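Local coordinates for sugar ABC transporter substrate-binding protein (PDB 5U2P) that probably binds a small ligand, perhaps a sugar, in the periplasm and delivers it to an ABC transporter, at residues L80-P94 against L304-R317. Residues are numbered along the deposited sequence; the frame is centred on the assembly and turned at random.
Sequences LADGTAPDVVEVSLP and LEVQGLAVHKKSAR
Asp87 meets Ser315 and Arg317 just before strand 88-92, beside the end of the antiparallel strand 307-311. Its CB lies 3.8 Å from Ser315 OG. Its CG lies 3.5 Å from Arg317 CD. OD1 accepts from Ser315 OG at 2.9 Å, the hydroxyl approaching from above the carboxylate plane. OD2 offers its syn lone pair to Arg317 NH1 at 2.8 Å, a salt bridge nearly in the guanidinium plane. The carboxylate and guanidinium planes are 75° apart. Ser315 OG also accepts from Arg317 N in an ST turn, which ties the two partners together.

Next door, His312 N donates to Asp87 O at 2.9 Å. His312 has CG anti to its backbone N (chi1 -176°), which carries the ring to the end of helix 72-81 and the loop that follows. Ala85 CB sits over one face in a CH-pi contact, and Leu80 CD2 touches His312 CD2 at 3.6 Å. A water joins His312 NE2 to Leu80 O.

Antiparallel backbone bonds continue to Leu93. Farther along, Gln307 NE2 donates to Glu90 OE2 at 2.6 Å, an oxygen also bonded by His42.

The strands are central in the mixed sheet of one lobe. The buried Asp87 carboxylate, gripped by a hydroxyl and a guanidinium, ties the loop before strand 88-92 to the segment leading into helix 318-329.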
loop_
_atom_site.group_PDB
_atom_site.type_symbol
_atom_site.label_atom_id
_atom_site.label_comp_id
_atom_site.label_asym_id
_atom_site.label_seq_id
_atom_site.Cartn_x
_atom_site.Cartn_y
_atom_site.Cartn_z
ATOM N N LEU A 80 13.165 -23.390 -6.365
ATOM C CA LEU A 80 13.054 -22.925 -7.744
ATOM C C LEU A 80 14.358 -23.238 -8.487
ATOM O O LEU A 80 14.344 -23.702 -9.626
ATOM C CB LEU A 80 12.747 -21.424 -7.793
ATOM C CG LEU A 80 11.297 -21.050 -7.380
ATOM C CD1 LEU A 80 11.132 -19.550 -7.248
ATOM C CD2 LEU A 80 10.267 -21.600 -8.353
ATOM N N ALA A 81 15.464 -23.008 -7.800
ATOM C CA ALA A 81 16.804 -23.209 -8.359
ATOM C C ALA A 81 17.069 -24.666 -8.724
ATOM O O ALA A 81 17.617 -24.938 -9.792
ATOM C CB ALA A 81 17.843 -22.731 -7.387
ATOM N N ASP A 82 16.683 -25.600 -7.853
ATOM C CA ASP A 82 16.887 -27.018 -8.149
ATOM C C ASP A 82 15.697 -27.666 -8.869
ATOM O O ASP A 82 15.731 -28.858 -9.180
ATOM C CB ASP A 82 17.213 -27.801 -6.867
ATOM C CG ASP A 82 16.075 -27.830 -5.867
ATOM O OD1 ASP A 82 14.918 -27.556 -6.232
ATOM O OD2 ASP A 82 16.349 -28.161 -4.695
ATOM N N GLY A 83 14.651 -26.884 -9.121
ATOM C CA GLY A 83 13.549 -27.311 -9.965
ATOM C C GLY A 83 12.540 -28.207 -9.275
ATOM O O GLY A 83 11.650 -28.763 -9.916
ATOM N N THR A 84 12.660 -28.335 -7.960
ATOM C CA THR A 84 11.771 -29.213 -7.206
ATOM C C THR A 84 10.571 -28.466 -6.612
ATOM O O THR A 84 9.750 -29.072 -5.918
ATOM C CB THR A 84 12.529 -29.911 -6.066
ATOM O OG1 THR A 84 12.901 -28.949 -5.074
ATOM C CG2 THR A 84 13.781 -30.603 -6.605
ATOM N N ALA A 85 10.468 -27.166 -6.887
ATOM C CA ALA A 85 9.414 -26.336 -6.296
ATOM C C ALA A 85 8.043 -26.907 -6.613
ATOM O O ALA A 85 7.851 -27.474 -7.697
ATOM C CB ALA A 85 9.495 -24.903 -6.805
ATOM N N PRO A 86 7.094 -26.751 -5.678
ATOM C CA PRO A 86 5.700 -27.162 -5.929
ATOM C C PRO A 86 5.036 -26.434 -7.102
ATOM O O PRO A 86 5.564 -25.447 -7.604
ATOM C CB PRO A 86 5.012 -26.829 -4.605
ATOM C CG PRO A 86 6.072 -27.077 -3.612
ATOM C CD PRO A 86 7.304 -26.475 -4.245
ATOM N N ASP A 87 3.880 -26.933 -7.537
ATOM C CA ASP A 87 3.206 -26.395 -8.722
ATOM C C ASP A 87 2.721 -24.951 -8.506
ATOM O O ASP A 87 2.738 -24.131 -9.430
ATOM C CB ASP A 87 2.004 -27.263 -9.113
ATOM C CG ASP A 87 2.344 -28.741 -9.261
ATOM O OD1 ASP A 87 3.376 -29.087 -9.864
ATOM O OD2 ASP A 87 1.536 -29.568 -8.785
ATOM N N VAL A 88 2.236 -24.679 -7.300
ATOM C CA VAL A 88 1.761 -23.361 -6.897
ATOM C C VAL A 88 2.571 -22.905 -5.690
ATOM O O VAL A 88 2.740 -23.670 -4.744
ATOM C CB VAL A 88 0.263 -23.378 -6.564
ATOM C CG1 VAL A 88 -0.198 -22.030 -6.000
ATOM C CG2 VAL A 88 -0.512 -23.742 -7.813
ATOM N N VAL A 89 3.085 -21.674 -5.735
ATOM C CA VAL A 89 3.918 -21.163 -4.647
ATOM C C VAL A 89 3.449 -19.779 -4.226
ATOM O O VAL A 89 3.088 -18.938 -5.062
ATOM C CB VAL A 89 5.429 -21.157 -5.035
ATOM C CG1 VAL A 89 5.888 -22.572 -5.322
ATOM C CG2 VAL A 89 5.709 -20.251 -6.238
ATOM N N GLU A 90 3.443 -19.545 -2.917
ATOM C CA GLU A 90 3.198 -18.217 -2.386
ATOM C C GLU A 90 4.351 -17.280 -2.757
ATOM O O GLU A 90 5.521 -17.662 -2.687
ATOM C CB GLU A 90 3.012 -18.246 -0.856
ATOM C CG GLU A 90 2.758 -16.856 -0.309
ATOM C CD GLU A 90 2.628 -16.781 1.193
ATOM O OE1 GLU A 90 2.601 -17.831 1.859
ATOM O OE2 GLU A 90 2.546 -15.643 1.705
ATOM N N VAL A 91 4.009 -16.065 -3.173
ATOM C CA VAL A 91 5.003 -15.049 -3.483
ATOM C C VAL A 91 4.611 -13.733 -2.850
ATOM O O VAL A 91 3.448 -13.480 -2.580
ATOM C CB VAL A 91 5.184 -14.844 -5.014
ATOM C CG1 VAL A 91 5.748 -16.117 -5.665
ATOM C CG2 VAL A 91 3.868 -14.437 -5.667
ATOM N N SER A 92 5.619 -12.897 -2.614
ATOM C CA SER A 92 5.419 -11.536 -2.157
ATOM C C SER A 92 5.365 -10.584 -3.346
ATOM O O SER A 92 6.331 -10.448 -4.101
ATOM C CB SER A 92 6.540 -11.122 -1.200
ATOM O OG SER A 92 6.458 -11.851 0.019
ATOM N N LEU A 93 4.215 -9.950 -3.508
ATOM C CA LEU A 93 4.009 -8.938 -4.532
ATOM C C LEU A 93 4.373 -7.589 -3.928
ATOM O O LEU A 93 4.263 -7.424 -2.718
ATOM C CB LEU A 93 2.553 -8.951 -5.011
ATOM C CG LEU A 93 2.166 -10.277 -5.690
ATOM C CD1 LEU A 93 0.649 -10.436 -5.782
ATOM C CD2 LEU A 93 2.799 -10.403 -7.072
ATOM N N PRO A 94 4.804 -6.620 -4.759
ATOM C CA PRO A 94 4.959 -6.753 -6.213
ATOM C C PRO A 94 6.323 -7.277 -6.659
ATOM O O PRO A 94 6.479 -7.651 -7.826
ATOM C CB PRO A 94 4.747 -5.319 -6.710
ATOM C CG PRO A 94 5.237 -4.461 -5.583
ATOM C CD PRO A 94 4.928 -5.220 -4.311
ATOM N N LEU A 304 1.043 -1.930 -1.780
ATOM C CA LEU A 304 0.568 -3.060 -2.585
ATOM C C LEU A 304 1.425 -4.297 -2.317
ATOM O O LEU A 304 1.457 -5.237 -3.123
ATOM C CB LEU A 304 0.561 -2.683 -4.074
ATOM C CG LEU A 304 -0.170 -1.378 -4.436
ATOM C CD1 LEU A 304 -0.134 -1.091 -5.944
ATOM C CD2 LEU A 304 -1.617 -1.403 -3.936
ATOM N N GLU A 305 2.081 -4.311 -1.162
ATOM C CA GLU A 305 2.921 -5.427 -0.754
ATOM C C GLU A 305 2.056 -6.558 -0.213
ATOM O O GLU A 305 2.106 -6.879 0.970
ATOM C CB GLU A 305 3.939 -4.978 0.298
ATOM C CG GLU A 305 4.934 -3.903 -0.224
ATOM C CD GLU A 305 6.133 -4.485 -0.931
ATOM O OE1 GLU A 305 6.421 -5.683 -0.716
ATOM O OE2 GLU A 305 6.780 -3.753 -1.715
ATOM N N VAL A 306 1.267 -7.138 -1.104
ATOM C CA VAL A 306 0.338 -8.208 -0.784
ATOM C C VAL A 306 0.925 -9.576 -1.118
ATOM O O VAL A 306 1.938 -9.681 -1.806
ATOM C CB VAL A 306 -0.996 -8.017 -1.536
ATOM C CG1 VAL A 306 -1.639 -6.639 -1.185
ATOM C CG2 VAL A 306 -0.825 -8.172 -3.051
ATOM N N GLN A 307 0.302 -10.621 -0.586
ATOM C CA GLN A 307 0.698 -11.976 -0.914
ATOM C C GLN A 307 -0.059 -12.469 -2.138
ATOM O O GLN A 307 -1.163 -12.004 -2.436
ATOM C CB GLN A 307 0.463 -12.907 0.278
ATOM C CG GLN A 307 1.335 -12.567 1.496
ATOM C CD GLN A 307 2.823 -12.375 1.150
ATOM O OE1 GLN A 307 3.374 -11.267 1.260
ATOM N NE2 GLN A 307 3.474 -13.454 0.742
ATOM N N GLY A 308 0.534 -13.436 -2.836
ATOM C CA GLY A 308 -0.106 -14.027 -3.995
ATOM C C GLY A 308 0.329 -15.455 -4.224
ATOM O O GLY A 308 1.268 -15.935 -3.599
ATOM N N LEU A 309 -0.371 -16.127 -5.124
ATOM C CA LEU A 309 -0.090 -17.507 -5.485
ATOM C C LEU A 309 0.355 -17.510 -6.940
ATOM O O LEU A 309 -0.418 -17.132 -7.818
ATOM C CB LEU A 309 -1.329 -18.392 -5.302
ATOM C CG LEU A 309 -1.888 -18.498 -3.901
ATOM C CD1 LEU A 309 -3.219 -19.268 -3.950
ATOM C CD2 LEU A 309 -0.905 -19.193 -2.995
ATOM N N ALA A 310 1.598 -17.907 -7.189
ATOM C CA ALA A 310 2.116 -18.032 -8.550
ATOM C C ALA A 310 2.185 -19.488 -8.982
ATOM O O ALA A 310 2.249 -20.384 -8.143
ATOM C CB ALA A 310 3.511 -17.397 -8.657
ATOM N N VAL A 311 2.222 -19.703 -10.297
ATOM C CA VAL A 311 2.416 -21.035 -10.880
ATOM C C VAL A 311 3.871 -21.227 -11.318
ATOM O O VAL A 311 4.425 -20.408 -12.047
ATOM C CB VAL A 311 1.485 -21.264 -12.081
ATOM C CG1 VAL A 311 1.647 -22.688 -12.646
ATOM C CG2 VAL A 311 0.030 -21.054 -11.670
ATOM N N HIS A 312 4.474 -22.304 -10.824
ATOM C CA HIS A 312 5.826 -22.704 -11.214
ATOM C C HIS A 312 5.862 -23.106 -12.684
ATOM O O HIS A 312 5.207 -24.059 -13.098
ATOM C CB HIS A 312 6.278 -23.861 -10.336
ATOM C CG HIS A 312 7.693 -24.303 -10.569
ATOM N ND1 HIS A 312 8.101 -25.602 -10.348
ATOM C CD2 HIS A 312 8.797 -23.624 -10.962
ATOM C CE1 HIS A 312 9.391 -25.709 -10.612
ATOM N NE2 HIS A 312 9.839 -24.523 -10.990
ATOM N N LYS A 313 6.641 -22.355 -13.446
ATOM C CA LYS A 313 6.718 -22.460 -14.899
ATOM C C LYS A 313 7.143 -23.840 -15.364
ATOM O O LYS A 313 6.661 -24.329 -16.385
ATOM C CB LYS A 313 7.707 -21.410 -15.420
ATOM C CG LYS A 313 7.679 -21.204 -16.911
ATOM C CD LYS A 313 8.531 -20.003 -17.328
ATOM C CE LYS A 313 8.416 -19.762 -18.825
ATOM N NZ LYS A 313 9.143 -18.549 -19.259
ATOM N N LYS A 314 8.052 -24.464 -14.619
ATOM C CA LYS A 314 8.592 -25.773 -15.003
ATOM C C LYS A 314 7.727 -26.925 -14.499
ATOM O O LYS A 314 8.066 -28.086 -14.698
ATOM C CB LYS A 314 10.028 -25.921 -14.488
ATOM C CG LYS A 314 10.983 -24.866 -15.059
ATOM C CD LYS A 314 12.429 -25.037 -14.587
ATOM C CE LYS A 314 13.186 -23.701 -14.616
ATOM N NZ LYS A 314 14.562 -23.781 -14.040
ATOM N N SER A 315 6.601 -26.612 -13.862
ATOM C CA SER A 315 5.673 -27.648 -13.429
ATOM C C SER A 315 5.160 -28.497 -14.595
ATOM O O SER A 315 4.907 -27.989 -15.694
ATOM C CB SER A 315 4.481 -27.028 -12.710
ATOM O OG SER A 315 3.463 -27.986 -12.521
ATOM N N ALA A 316 4.988 -29.786 -14.346
ATOM C CA ALA A 316 4.378 -30.669 -15.331
ATOM C C ALA A 316 2.848 -30.554 -15.302
ATOM O O ALA A 316 2.156 -31.217 -16.068
ATOM C CB ALA A 316 4.802 -32.108 -15.082
ATOM N N ARG A 317 2.332 -29.707 -14.416
ATOM C CA ARG A 317 0.888 -29.568 -14.194
ATOM C C ARG A 317 0.438 -28.102 -14.318
ATOM O O ARG A 317 -0.505 -27.681 -13.646
ATOM C CB ARG A 317 0.498 -30.084 -12.808
ATOM C CG ARG A 317 0.911 -31.505 -12.469
ATOM C CD ARG A 317 1.140 -31.584 -10.965
ATOM N NE ARG A 317 1.098 -32.934 -10.420
ATOM C CZ ARG A 317 1.396 -33.231 -9.158
ATOM N NH1 ARG A 317 1.762 -32.274 -8.315
ATOM N NH2 ARG A 317 1.333 -34.484 -8.734
HETATM O O HOH W 1 12.493 -24.285 -11.496
HETATM O O HOH W 2 6.107 -28.062 -9.859
HETATM O O HOH W 3 7.380 -7.464 -2.701
#